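Long-range contacts in probable 2-phosphosulfolactate phosphatase (PDB 1VR0), which probably catalyses the magnesium-dependent hydrolysis of (2R)-O-phospho-3-sulfolactate to (2R)-3-sulfolactate and phosphate: residues Glu27-Lys32 and Val153-Gly158; Val36-Arg41 and Thr114-Arg119; Ile46-Asn51 and Ser134-Glu139; Ser96-Thr101 and Lys223-Tyr228. All coordinates share one frame; numbering follows the deposited sequence.

Contact 1. Residues Glu27-Lys32 and Val153-Gly158. With MG (magnesium ion), chain D.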
# COMPACT_ATOMS: atom_id res chain seq x y z
N GLU A 27 9.62 10.08 -8.21
CA GLU A 27 10.36 10.63 -7.10
C GLU A 27 10.69 9.61 -6.02
O GLU A 27 11.61 9.82 -5.25
CB GLU A 27 9.59 11.80 -6.49
CG GLU A 27 8.22 11.41 -5.88
CD GLU A 27 7.04 11.58 -6.85
OE1 GLU A 27 7.23 11.50 -8.11
OE2 GLU A 27 5.91 11.80 -6.34
N LYS A 28 9.91 8.54 -5.97
CA LYS A 28 10.16 7.43 -5.05
C LYS A 28 11.17 6.41 -5.62
O LYS A 28 11.61 5.48 -4.93
CB LYS A 28 8.86 6.66 -4.77
CG LYS A 28 7.85 7.35 -3.87
CD LYS A 28 6.58 6.49 -3.78
CE LYS A 28 5.54 7.03 -2.80
NZ LYS A 28 4.64 5.93 -2.39
N VAL A 29 11.49 6.55 -6.90
CA VAL A 29 12.33 5.58 -7.56
C VAL A 29 13.69 6.17 -7.97
O VAL A 29 14.70 5.51 -7.81
CB VAL A 29 11.56 4.95 -8.73
CG1 VAL A 29 12.45 4.51 -9.81
CG2 VAL A 29 10.82 3.74 -8.25
N LYS A 30 13.71 7.41 -8.45
CA LYS A 30 14.92 7.93 -9.08
C LYS A 30 16.14 7.89 -8.15
O LYS A 30 16.03 8.10 -6.95
CB LYS A 30 14.70 9.30 -9.72
CG LYS A 30 14.01 10.28 -8.83
CD LYS A 30 14.33 11.72 -9.24
CE LYS A 30 13.69 12.74 -8.28
NZ LYS A 30 14.31 14.00 -8.72
N ASN A 31 17.28 7.52 -8.73
CA ASN A 31 18.60 7.41 -8.09
C ASN A 31 18.72 6.39 -6.97
O ASN A 31 19.77 6.32 -6.33
CB ASN A 31 19.11 8.78 -7.64
CG ASN A 31 18.85 9.87 -8.68
OD1 ASN A 31 19.07 9.68 -9.88
ND2 ASN A 31 18.35 11.03 -8.23
N LYS A 32 17.69 5.57 -6.76
CA LYS A 32 17.74 4.55 -5.72
C LYS A 32 18.15 3.18 -6.24
O LYS A 32 18.31 2.98 -7.43
CB LYS A 32 16.37 4.46 -5.02
CG LYS A 32 16.05 5.73 -4.27
CD LYS A 32 14.76 5.64 -3.55
CE LYS A 32 14.59 6.84 -2.62
NZ LYS A 32 13.60 6.42 -1.56
N VAL A 153 14.21 1.06 -2.87
CA VAL A 153 12.77 0.96 -2.97
C VAL A 153 12.44 -0.40 -3.56
O VAL A 153 13.00 -0.82 -4.56
CB VAL A 153 12.14 2.13 -3.77
CG1 VAL A 153 12.71 2.23 -5.15
CG2 VAL A 153 10.65 1.94 -3.87
N ILE A 154 11.54 -1.12 -2.90
CA ILE A 154 11.09 -2.42 -3.38
C ILE A 154 9.80 -2.24 -4.12
O ILE A 154 8.78 -1.83 -3.56
CB ILE A 154 10.98 -3.38 -2.21
CG1 ILE A 154 12.40 -3.64 -1.71
CG2 ILE A 154 10.41 -4.70 -2.65
CD1 ILE A 154 12.41 -4.30 -0.40
N VAL A 155 9.86 -2.47 -5.42
CA VAL A 155 8.75 -2.16 -6.32
C VAL A 155 7.96 -3.44 -6.57
O VAL A 155 8.40 -4.28 -7.33
CB VAL A 155 9.25 -1.58 -7.65
CG1 VAL A 155 8.09 -1.16 -8.56
CG2 VAL A 155 10.17 -0.41 -7.41
N ASN A 156 6.85 -3.61 -5.87
CA ASN A 156 5.94 -4.72 -6.13
C ASN A 156 5.23 -4.50 -7.46
O ASN A 156 4.74 -3.41 -7.71
CB ASN A 156 4.88 -4.81 -5.02
CG ASN A 156 5.48 -5.17 -3.67
OD1 ASN A 156 6.64 -4.87 -3.41
ND2 ASN A 156 4.72 -5.84 -2.84
N ALA A 157 5.18 -5.50 -8.32
CA ALA A 157 4.41 -5.37 -9.56
C ALA A 157 2.92 -5.40 -9.21
O ALA A 157 2.11 -4.71 -9.83
CB ALA A 157 4.74 -6.45 -10.53
N GLY A 158 2.56 -6.17 -8.18
CA GLY A 158 1.16 -6.37 -7.81
C GLY A 158 0.50 -7.21 -8.90
O GLY A 158 1.20 -7.87 -9.67
MG MG D . 2.62 -9.90 -9.19
O HOH W 1 3.60 -12.05 -8.27
O HOH W 2 0.59 -11.18 -8.58

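Contact 2. Residues Val36-Arg41 and Thr114-Arg119. With MG (magnesium ion), chain D; 3SL ((2R)-3-sulfolactic acid), chain E.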
# COMPACT_ATOMS: atom_id res chain seq x y z
N VAL A 36 12.63 -4.98 -8.27
CA VAL A 36 11.33 -5.28 -8.84
C VAL A 36 10.92 -6.72 -8.48
O VAL A 36 11.71 -7.67 -8.64
CB VAL A 36 11.31 -5.06 -10.34
CG1 VAL A 36 9.96 -5.42 -10.88
CG2 VAL A 36 11.65 -3.60 -10.67
N ILE A 37 9.69 -6.87 -8.01
CA ILE A 37 9.16 -8.18 -7.62
C ILE A 37 7.84 -8.51 -8.32
O ILE A 37 6.87 -7.77 -8.23
CB ILE A 37 9.04 -8.26 -6.09
CG1 ILE A 37 10.45 -8.21 -5.49
CG2 ILE A 37 8.40 -9.55 -5.65
CD1 ILE A 37 10.46 -7.90 -4.03
N ASP A 38 7.83 -9.63 -9.03
CA ASP A 38 6.59 -10.23 -9.55
C ASP A 38 6.76 -11.76 -9.39
O ASP A 38 7.02 -12.47 -10.36
CB ASP A 38 6.36 -9.83 -11.02
CG ASP A 38 5.00 -10.25 -11.54
OD1 ASP A 38 4.01 -10.08 -10.82
OD2 ASP A 38 4.87 -10.75 -12.69
N MSE A 39 6.64 -12.27 -8.17
CA MSE A 39 7.13 -13.63 -7.90
C MSE A 39 6.29 -14.72 -8.56
O MSE A 39 6.79 -15.84 -8.81
CB MSE A 39 7.25 -13.90 -6.40
CG MSE A 39 5.97 -13.73 -5.65
SE MSE A 39 5.88 -14.76 -3.97
CE MSE A 39 6.33 -16.54 -4.67
N LEU A 40 5.03 -14.41 -8.84
CA LEU A 40 4.16 -15.37 -9.51
C LEU A 40 3.68 -14.72 -10.77
O LEU A 40 2.52 -14.25 -10.79
CB LEU A 40 2.97 -15.75 -8.62
CG LEU A 40 3.37 -16.67 -7.47
CD1 LEU A 40 2.23 -16.89 -6.46
CD2 LEU A 40 3.89 -17.99 -7.97
N ARG A 41 4.49 -14.70 -11.84
CA ARG A 41 5.71 -15.51 -12.02
C ARG A 41 6.86 -14.81 -12.73
O ARG A 41 7.95 -15.38 -12.79
CB ARG A 41 5.39 -16.79 -12.81
CG ARG A 41 4.45 -17.77 -12.13
CD ARG A 41 3.92 -18.81 -13.11
NE ARG A 41 2.98 -18.22 -14.09
CZ ARG A 41 2.58 -18.82 -15.21
NH1 ARG A 41 1.73 -18.21 -16.02
NH2 ARG A 41 3.01 -20.03 -15.54
N THR A 114 4.72 -9.44 -20.10
CA THR A 114 3.81 -10.04 -19.12
C THR A 114 2.80 -9.04 -18.60
O THR A 114 2.88 -7.83 -18.87
CB THR A 114 4.55 -10.71 -17.91
OG1 THR A 114 5.14 -9.72 -17.06
CG2 THR A 114 5.62 -11.66 -18.35
N THR A 115 1.82 -9.57 -17.86
CA THR A 115 0.69 -8.80 -17.36
C THR A 115 1.14 -7.71 -16.35
O THR A 115 0.74 -6.57 -16.49
CB THR A 115 -0.40 -9.77 -16.76
OG1 THR A 115 -1.05 -10.54 -17.81
CG2 THR A 115 -1.46 -8.99 -15.99
N ASN A 116 2.04 -8.06 -15.42
CA ASN A 116 2.47 -7.19 -14.31
C ASN A 116 3.99 -6.87 -14.24
O ASN A 116 4.40 -5.68 -14.31
CB ASN A 116 2.04 -7.86 -13.02
CG ASN A 116 0.55 -8.14 -13.01
OD1 ASN A 116 -0.24 -7.25 -13.35
ND2 ASN A 116 0.17 -9.37 -12.68
N GLY A 117 4.81 -7.91 -14.11
CA GLY A 117 6.26 -7.77 -13.97
C GLY A 117 6.96 -6.84 -14.95
O GLY A 117 7.73 -5.97 -14.54
N THR A 118 6.67 -6.98 -16.25
CA THR A 118 7.35 -6.21 -17.29
C THR A 118 7.02 -4.71 -17.23
O THR A 118 7.89 -3.87 -17.51
CB THR A 118 7.11 -6.83 -18.73
OG1 THR A 118 5.72 -6.80 -19.14
CG2 THR A 118 7.67 -8.25 -18.78
N ARG A 119 5.78 -4.39 -16.83
CA ARG A 119 5.34 -2.99 -16.58
C ARG A 119 6.13 -2.34 -15.39
O ARG A 119 6.57 -1.18 -15.46
CB ARG A 119 3.83 -2.98 -16.27
CG ARG A 119 2.95 -3.62 -17.41
CD ARG A 119 1.39 -3.64 -17.09
NE ARG A 119 0.98 -2.46 -16.30
CZ ARG A 119 0.37 -2.47 -15.11
NH1 ARG A 119 -0.01 -3.59 -14.47
NH2 ARG A 119 0.10 -1.31 -14.54
MG MG D . 2.62 -9.90 -9.19
O11 3SL E . -2.74 -12.89 -14.33
C1 3SL E . -2.01 -13.90 -14.28
O12 3SL E . -2.39 -15.05 -13.94
C2 3SL E . -0.60 -13.70 -14.66
O2 3SL E . -0.19 -12.45 -14.10
C3 3SL E . 0.20 -14.88 -14.14
S 3SL E . 1.83 -14.64 -14.28
O3S 3SL E . 2.34 -15.36 -15.47
O1S 3SL E . 2.27 -13.21 -14.13
O2S 3SL E . 2.48 -15.40 -13.20
O HOH W 3 1.85 -11.36 -11.69
O HOH W 4 3.16 -10.56 -15.08
O HOH W 1 3.60 -12.05 -8.27
O HOH W 2 0.59 -11.18 -8.58

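Contact 3. Residues Ile46-Asn51 and Ser134-Glu139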
# COMPACT_ATOMS: atom_id res chain seq x y z
N ILE A 46 12.44 -14.67 -14.99
CA ILE A 46 13.66 -13.98 -15.35
C ILE A 46 14.87 -14.54 -14.57
O ILE A 46 15.91 -14.83 -15.15
CB ILE A 46 13.53 -12.48 -15.13
CG1 ILE A 46 12.56 -11.91 -16.16
CG2 ILE A 46 14.89 -11.79 -15.26
CD1 ILE A 46 11.80 -10.73 -15.67
N THR A 47 14.70 -14.67 -13.26
CA THR A 47 15.73 -15.16 -12.38
C THR A 47 16.19 -16.58 -12.78
O THR A 47 17.38 -16.86 -12.83
CB THR A 47 15.20 -15.18 -10.93
OG1 THR A 47 14.95 -13.84 -10.51
CG2 THR A 47 16.23 -15.80 -9.98
N THR A 48 15.23 -17.45 -13.05
CA THR A 48 15.52 -18.82 -13.40
C THR A 48 16.24 -18.90 -14.77
O THR A 48 17.28 -19.57 -14.92
CB THR A 48 14.21 -19.64 -13.39
OG1 THR A 48 13.68 -19.66 -12.06
CG2 THR A 48 14.44 -21.07 -13.86
N ALA A 49 15.69 -18.20 -15.75
CA ALA A 49 16.22 -18.25 -17.08
C ALA A 49 17.68 -17.82 -17.12
O ALA A 49 18.51 -18.52 -17.72
CB ALA A 49 15.38 -17.37 -17.96
N LEU A 50 17.97 -16.69 -16.48
CA LEU A 50 19.32 -16.15 -16.44
C LEU A 50 20.30 -17.04 -15.68
O LEU A 50 21.43 -17.23 -16.13
CB LEU A 50 19.30 -14.73 -15.88
CG LEU A 50 18.89 -13.77 -16.99
CD1 LEU A 50 18.22 -12.58 -16.49
CD2 LEU A 50 20.10 -13.39 -17.83
N ASN A 51 19.83 -17.62 -14.59
CA ASN A 51 20.56 -18.62 -13.86
C ASN A 51 20.87 -19.87 -14.69
O ASN A 51 21.85 -20.53 -14.44
CB ASN A 51 19.76 -19.05 -12.63
CG ASN A 51 20.56 -19.90 -11.68
OD1 ASN A 51 21.61 -19.49 -11.20
ND2 ASN A 51 20.09 -21.11 -11.44
N SER A 134 13.07 -12.10 -6.33
CA SER A 134 12.08 -13.16 -6.21
C SER A 134 12.42 -13.89 -4.94
O SER A 134 13.50 -13.65 -4.35
CB SER A 134 12.17 -14.11 -7.41
OG SER A 134 13.45 -14.76 -7.49
N VAL A 135 11.58 -14.83 -4.55
CA VAL A 135 11.93 -15.71 -3.42
C VAL A 135 13.20 -16.50 -3.72
O VAL A 135 14.04 -16.71 -2.85
CB VAL A 135 10.77 -16.69 -3.05
CG1 VAL A 135 11.11 -17.53 -1.82
CG2 VAL A 135 9.53 -15.92 -2.76
N LEU A 136 13.32 -16.92 -4.97
CA LEU A 136 14.42 -17.79 -5.39
C LEU A 136 15.78 -17.17 -5.19
O LEU A 136 16.72 -17.87 -4.88
CB LEU A 136 14.27 -18.13 -6.87
CG LEU A 136 12.98 -18.81 -7.31
CD1 LEU A 136 12.80 -18.63 -8.81
CD2 LEU A 136 13.02 -20.27 -6.89
N ASN A 137 15.90 -15.85 -5.40
CA ASN A 137 17.19 -15.16 -5.22
C ASN A 137 17.18 -14.08 -4.14
O ASN A 137 18.02 -13.18 -4.14
CB ASN A 137 17.70 -14.61 -6.55
CG ASN A 137 16.91 -13.43 -7.06
OD1 ASN A 137 15.82 -13.16 -6.58
ND2 ASN A 137 17.47 -12.71 -8.02
N GLY A 138 16.26 -14.21 -3.19
CA GLY A 138 16.09 -13.23 -2.11
C GLY A 138 17.35 -12.92 -1.34
O GLY A 138 17.72 -11.77 -1.22
N GLU A 139 18.03 -13.95 -0.85
CA GLU A 139 19.27 -13.74 -0.12
C GLU A 139 20.31 -13.00 -0.97
O GLU A 139 20.96 -12.05 -0.51
CB GLU A 139 19.85 -15.07 0.38
CG GLU A 139 19.04 -15.80 1.45
CD GLU A 139 19.24 -15.27 2.88
OE1 GLU A 139 20.08 -14.38 3.11
OE2 GLU A 139 18.57 -15.75 3.81

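Contact 4. Residues Ser96-Thr101 and Lys223-Tyr228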
# COMPACT_ATOMS: atom_id res chain seq x y z
N SER A 96 5.91 -19.99 -17.24
CA SER A 96 6.30 -20.97 -16.23
C SER A 96 7.80 -21.03 -16.16
O SER A 96 8.42 -21.27 -17.15
CB SER A 96 5.80 -22.35 -16.61
OG SER A 96 6.45 -23.29 -15.79
N PRO A 97 8.38 -20.82 -14.97
CA PRO A 97 9.83 -20.97 -14.84
C PRO A 97 10.40 -22.32 -15.27
O PRO A 97 11.54 -22.34 -15.75
CB PRO A 97 10.08 -20.72 -13.35
CG PRO A 97 8.97 -19.97 -12.88
CD PRO A 97 7.77 -20.41 -13.70
N MSE A 98 9.64 -23.42 -15.15
CA MSE A 98 10.16 -24.75 -15.52
C MSE A 98 10.47 -24.95 -16.96
O MSE A 98 11.26 -25.82 -17.29
CB MSE A 98 9.22 -25.89 -15.15
CG MSE A 98 9.58 -26.47 -13.81
SE MSE A 98 8.92 -25.22 -12.47
CE MSE A 98 7.00 -26.07 -12.42
N GLU A 99 9.83 -24.19 -17.84
CA GLU A 99 10.05 -24.39 -19.25
C GLU A 99 11.32 -23.69 -19.76
O GLU A 99 11.78 -23.99 -20.87
CB GLU A 99 8.78 -24.10 -20.06
CG GLU A 99 8.30 -22.67 -20.19
CD GLU A 99 6.79 -22.60 -20.53
OE1 GLU A 99 6.31 -23.28 -21.46
OE2 GLU A 99 6.06 -21.84 -19.85
N TYR A 100 11.95 -22.87 -18.91
CA TYR A 100 13.20 -22.19 -19.24
C TYR A 100 14.40 -22.93 -18.70
O TYR A 100 15.22 -22.38 -17.95
CB TYR A 100 13.17 -20.74 -18.74
CG TYR A 100 12.05 -19.96 -19.36
CD1 TYR A 100 12.23 -19.30 -20.57
CD2 TYR A 100 10.77 -19.92 -18.76
CE1 TYR A 100 11.20 -18.59 -21.17
CE2 TYR A 100 9.73 -19.22 -19.37
CZ TYR A 100 9.95 -18.55 -20.58
OH TYR A 100 8.96 -17.87 -21.23
N THR A 101 14.50 -24.18 -19.12
CA THR A 101 15.64 -25.04 -18.80
C THR A 101 16.88 -24.58 -19.54
O THR A 101 16.79 -23.89 -20.56
CB THR A 101 15.39 -26.52 -19.21
OG1 THR A 101 15.33 -26.65 -20.65
CG2 THR A 101 14.15 -27.05 -18.61
N LYS A 223 -0.05 -25.32 -9.84
CA LYS A 223 0.45 -25.78 -8.54
C LYS A 223 1.98 -25.99 -8.54
O LYS A 223 2.65 -25.55 -7.62
CB LYS A 223 -0.26 -27.08 -8.16
CG LYS A 223 -0.06 -27.45 -6.70
CD LYS A 223 -0.54 -28.87 -6.40
CE LYS A 223 -0.36 -29.21 -4.91
NZ LYS A 223 -0.59 -30.67 -4.63
N LYS A 224 2.51 -26.62 -9.59
CA LYS A 224 3.96 -26.83 -9.72
C LYS A 224 4.73 -25.51 -9.72
O LYS A 224 5.74 -25.40 -9.04
CB LYS A 224 4.32 -27.57 -11.01
CG LYS A 224 3.59 -28.87 -11.25
CD LYS A 224 4.45 -30.06 -10.98
CE LYS A 224 3.74 -31.39 -11.35
NZ LYS A 224 3.92 -31.72 -12.79
N ASP A 225 4.28 -24.54 -10.51
CA ASP A 225 4.97 -23.24 -10.56
C ASP A 225 4.91 -22.57 -9.20
O ASP A 225 5.89 -21.99 -8.75
CB ASP A 225 4.36 -22.30 -11.61
CG ASP A 225 4.68 -22.68 -13.06
OD1 ASP A 225 5.66 -23.45 -13.37
OD2 ASP A 225 3.95 -22.17 -13.91
N PHE A 226 3.74 -22.64 -8.55
CA PHE A 226 3.55 -22.05 -7.22
C PHE A 226 4.55 -22.62 -6.18
O PHE A 226 5.18 -21.88 -5.44
CB PHE A 226 2.09 -22.26 -6.73
CG PHE A 226 1.91 -22.01 -5.26
CD1 PHE A 226 1.94 -20.74 -4.76
CD2 PHE A 226 1.74 -23.07 -4.37
CE1 PHE A 226 1.82 -20.51 -3.39
CE2 PHE A 226 1.60 -22.84 -2.99
CZ PHE A 226 1.65 -21.55 -2.50
N GLU A 227 4.70 -23.94 -6.14
CA GLU A 227 5.59 -24.54 -5.16
C GLU A 227 7.04 -24.18 -5.46
O GLU A 227 7.84 -24.00 -4.54
CB GLU A 227 5.50 -26.07 -5.17
CG GLU A 227 4.10 -26.63 -5.20
CD GLU A 227 3.67 -27.20 -3.89
OE1 GLU A 227 3.58 -28.44 -3.84
OE2 GLU A 227 3.41 -26.41 -2.93
N TYR A 228 7.37 -24.11 -6.75
CA TYR A 228 8.71 -23.80 -7.17
C TYR A 228 9.07 -22.35 -6.79
O TYR A 228 10.12 -22.11 -6.20
CB TYR A 228 8.85 -24.04 -8.69
CG TYR A 228 10.14 -23.54 -9.24
CD1 TYR A 228 11.29 -24.32 -9.15
CD2 TYR A 228 10.25 -22.27 -9.79
CE1 TYR A 228 12.51 -23.86 -9.63
CE2 TYR A 228 11.47 -21.80 -10.27
CZ TYR A 228 12.59 -22.60 -10.19
OH TYR A 228 13.80 -22.17 -10.67

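Contact 1. Residues Glu27-Lys32 and Val153-Gly158
K28 and V29 meet V153 where the loop between strands 13-18 and 33-37 lies against strand 152-156. The three strands are parallel members of the larger mixed sheet, with 152-156 between the other two. The loop borders the start of 152-156, and the contact itself is apolar packing with a backbone oxygen included.

K28 takes part through its main chain. K28 O sits 3.4 Å from V153 CG1, while the side chain points its ammonium elsewhere. V29 follows with its CG2 branch, which is 3.9 Å from V153 CG1 and 4.3 Å from V155 CG2. The V29 and V153 side chains cross at about a right angle, meeting through V29 CG2 and V153 CG1. V29 also opens a type II turn that ends at K32. N31 has the positive phi of the third position in that turn, 63°, and K32 N closes it on V29 O at 3.2 Å. K32 then brings the middle of its extended chain back to the strand, with CD 4.3 Å from V153 CG1.

V153 CG1 is thus the methyl that K28, V29 and K32 all approach. It stands between the backbone N and the carbonyl carbon of its own residue, chi1 57°. I18 of strand 13-18 packs on V29 and V153. V155 also touches I24.

Past the strand, the segment enters the active site. D38 and D167 also bind the magnesium ion there, and G158 gives it a backbone oxygen, with O 2.5 Å from the metal.

Contact 2. Residues Val36-Arg41 and Thr114-Arg119
D38 OD2 takes a weak hydrogen bond from G117 N across the contact, 3.2 Å long and bent to 131°. Water 4 lies 2.9 Å from the same oxygen. The other oxygen, D38 OD1, binds the magnesium ion at 2.1 Å. D38 CG is anti to the backbone N, chi1 -172°, which carries the carboxylate from the end of strand 33-37 to the start of helix 117-123. D38 CB lies 3.6 Å from G117 CA.

N116 crosses D38 at about a right angle, with the amide and carboxylate planes 84° apart. N116 ND2 gives a hydrogen bond to water 3 at 2.8 Å, and N116 OD1 is held by Y160 N. Water 3 also lies 2.7 Å from D38 OD1, one of several acceptors competing for its protons. Water 4 takes the bond of N116 N and lies beside T114 OG1. Both waters are within bonding distance of the sulfonate O1S of sulfolactate.

R41 follows a cis peptide and bends at chi3. R41 NH1 bonds sulfonate O3S at 3.0 Å, with the sulfonate at the guanidinium edge. The metal and the bound sulfolactate, product of the reaction, mark this as the probable phosphatase active site.

Contact 3. Residues Ile46-Asn51 and Ser134-Glu139
The N137 amide lies with one face toward T47. T47 CG2 stands almost straight above N137 CG at 3.8 Å, and T47 OG1 lies over the same face, 3.7 Å from N137 ND2. N137 ND2 gives hydrogen bonds to the backbone oxygens of L237 and I132. S134 N reaches N137 OD1 from close to the amide plane, in a weak bond of 3.0 Å. S134 OG stands well off that plane, on the T47 side. Its proton could go to N137 OD1 or, in a longer and weak bond, to T47 OG1, and the choice is not settled. T47 OG1 itself is bonded to T43 O, one turn back in its helix.

Residues 134-137 form the link between strand 129-133 and helix 138-148, which then leads to strand 152-156. These two parallel strands of the mixed sheet and the helix make a beta-alpha-beta crossover. Helix 42-51 follows strand 33-37, which lies between the two strands in the sheet. T47 and T48 set helix 42-51 against the turn that leads into helix 138-148. V135 to G138 make this type I turn, closed by a weak bond from G138 N to V135 O.

The N137 amide is set by a chi1 of 72°, which puts CG between the backbone N and the carbonyl carbon and turns the group back toward S134. L136 comes beside T48 at an oblique angle, and its CD1 methyl is 3.5 Å from T48 OG1. That hydroxyl has a polar partner in S44 O. L136 CB is also 4.4 Å from T47 CG2.

Contact 4. Residues Ser96-Thr101 and Lys223-Tyr228
S96 and D225 bring the two backbones nearest, with their CA atoms 6.3 Å apart. Residues 97-99 are a short 3-10 turn in the loop before helix 102-105, and 223-228 are the start of helix 223-229. The loop begins with an ST turn: S96 OG accepts from M98 N at 3.3 Å.

S96 OG also donates to D225 OD1 at 2.6 Å. It meets the carboxylate on the syn side, 16° out of its plane. S96 OG is anti to its own backbone N, chi1 167°, and this places it between the loop and the helix. The second carboxylate oxygen, D225 OD2, forms a salt bridge with NH2 of R41, a residue of the sulfolactate pocket. D225 is therefore a second-shell residue of the active site.

Y228 lies one turn further along the helix. M98, a selenomethionine, places SE over one face of its ring in a Met-aromatic contact. M98 SE is 4.3 Å from the Y228 ring centroid, 27° off the normal. P97 also packs on the ring, with CB 3.5 Å from Y228 CE2, while Y228 OH is hydrogen-bonded to T48 OG1. The M98 chain bends twice, at chi2 and chi3. Those bends carry its end methyl over the helix, where M98 CE is 3.1 Å from D225 OD1 and 3.4 Å from K224 CB.

From the N terminus, contact 1 opens first and closes a long loop at 153-158. Contacts 2 and 3 both nest inside it. They cross each other, since 114-119 precedes 134-139 in the chain. Contact 4 opens at 96-101 within those loops and closes at 223-228, so it crosses the other three. Contacts 1 and 2 share neighbouring strands 152-156 and 33-37 and meet at the magnesium ion. Contact 2 joins strand 33-37 to helix 117-123. Helix 42-51 then leads on to contact 3. Contact 4 ties the loop before helix 102-105 to helix 223-229, which touches contacts 2 and 3. Contacts 1 and 4 lie on opposite sides of the chain's centre.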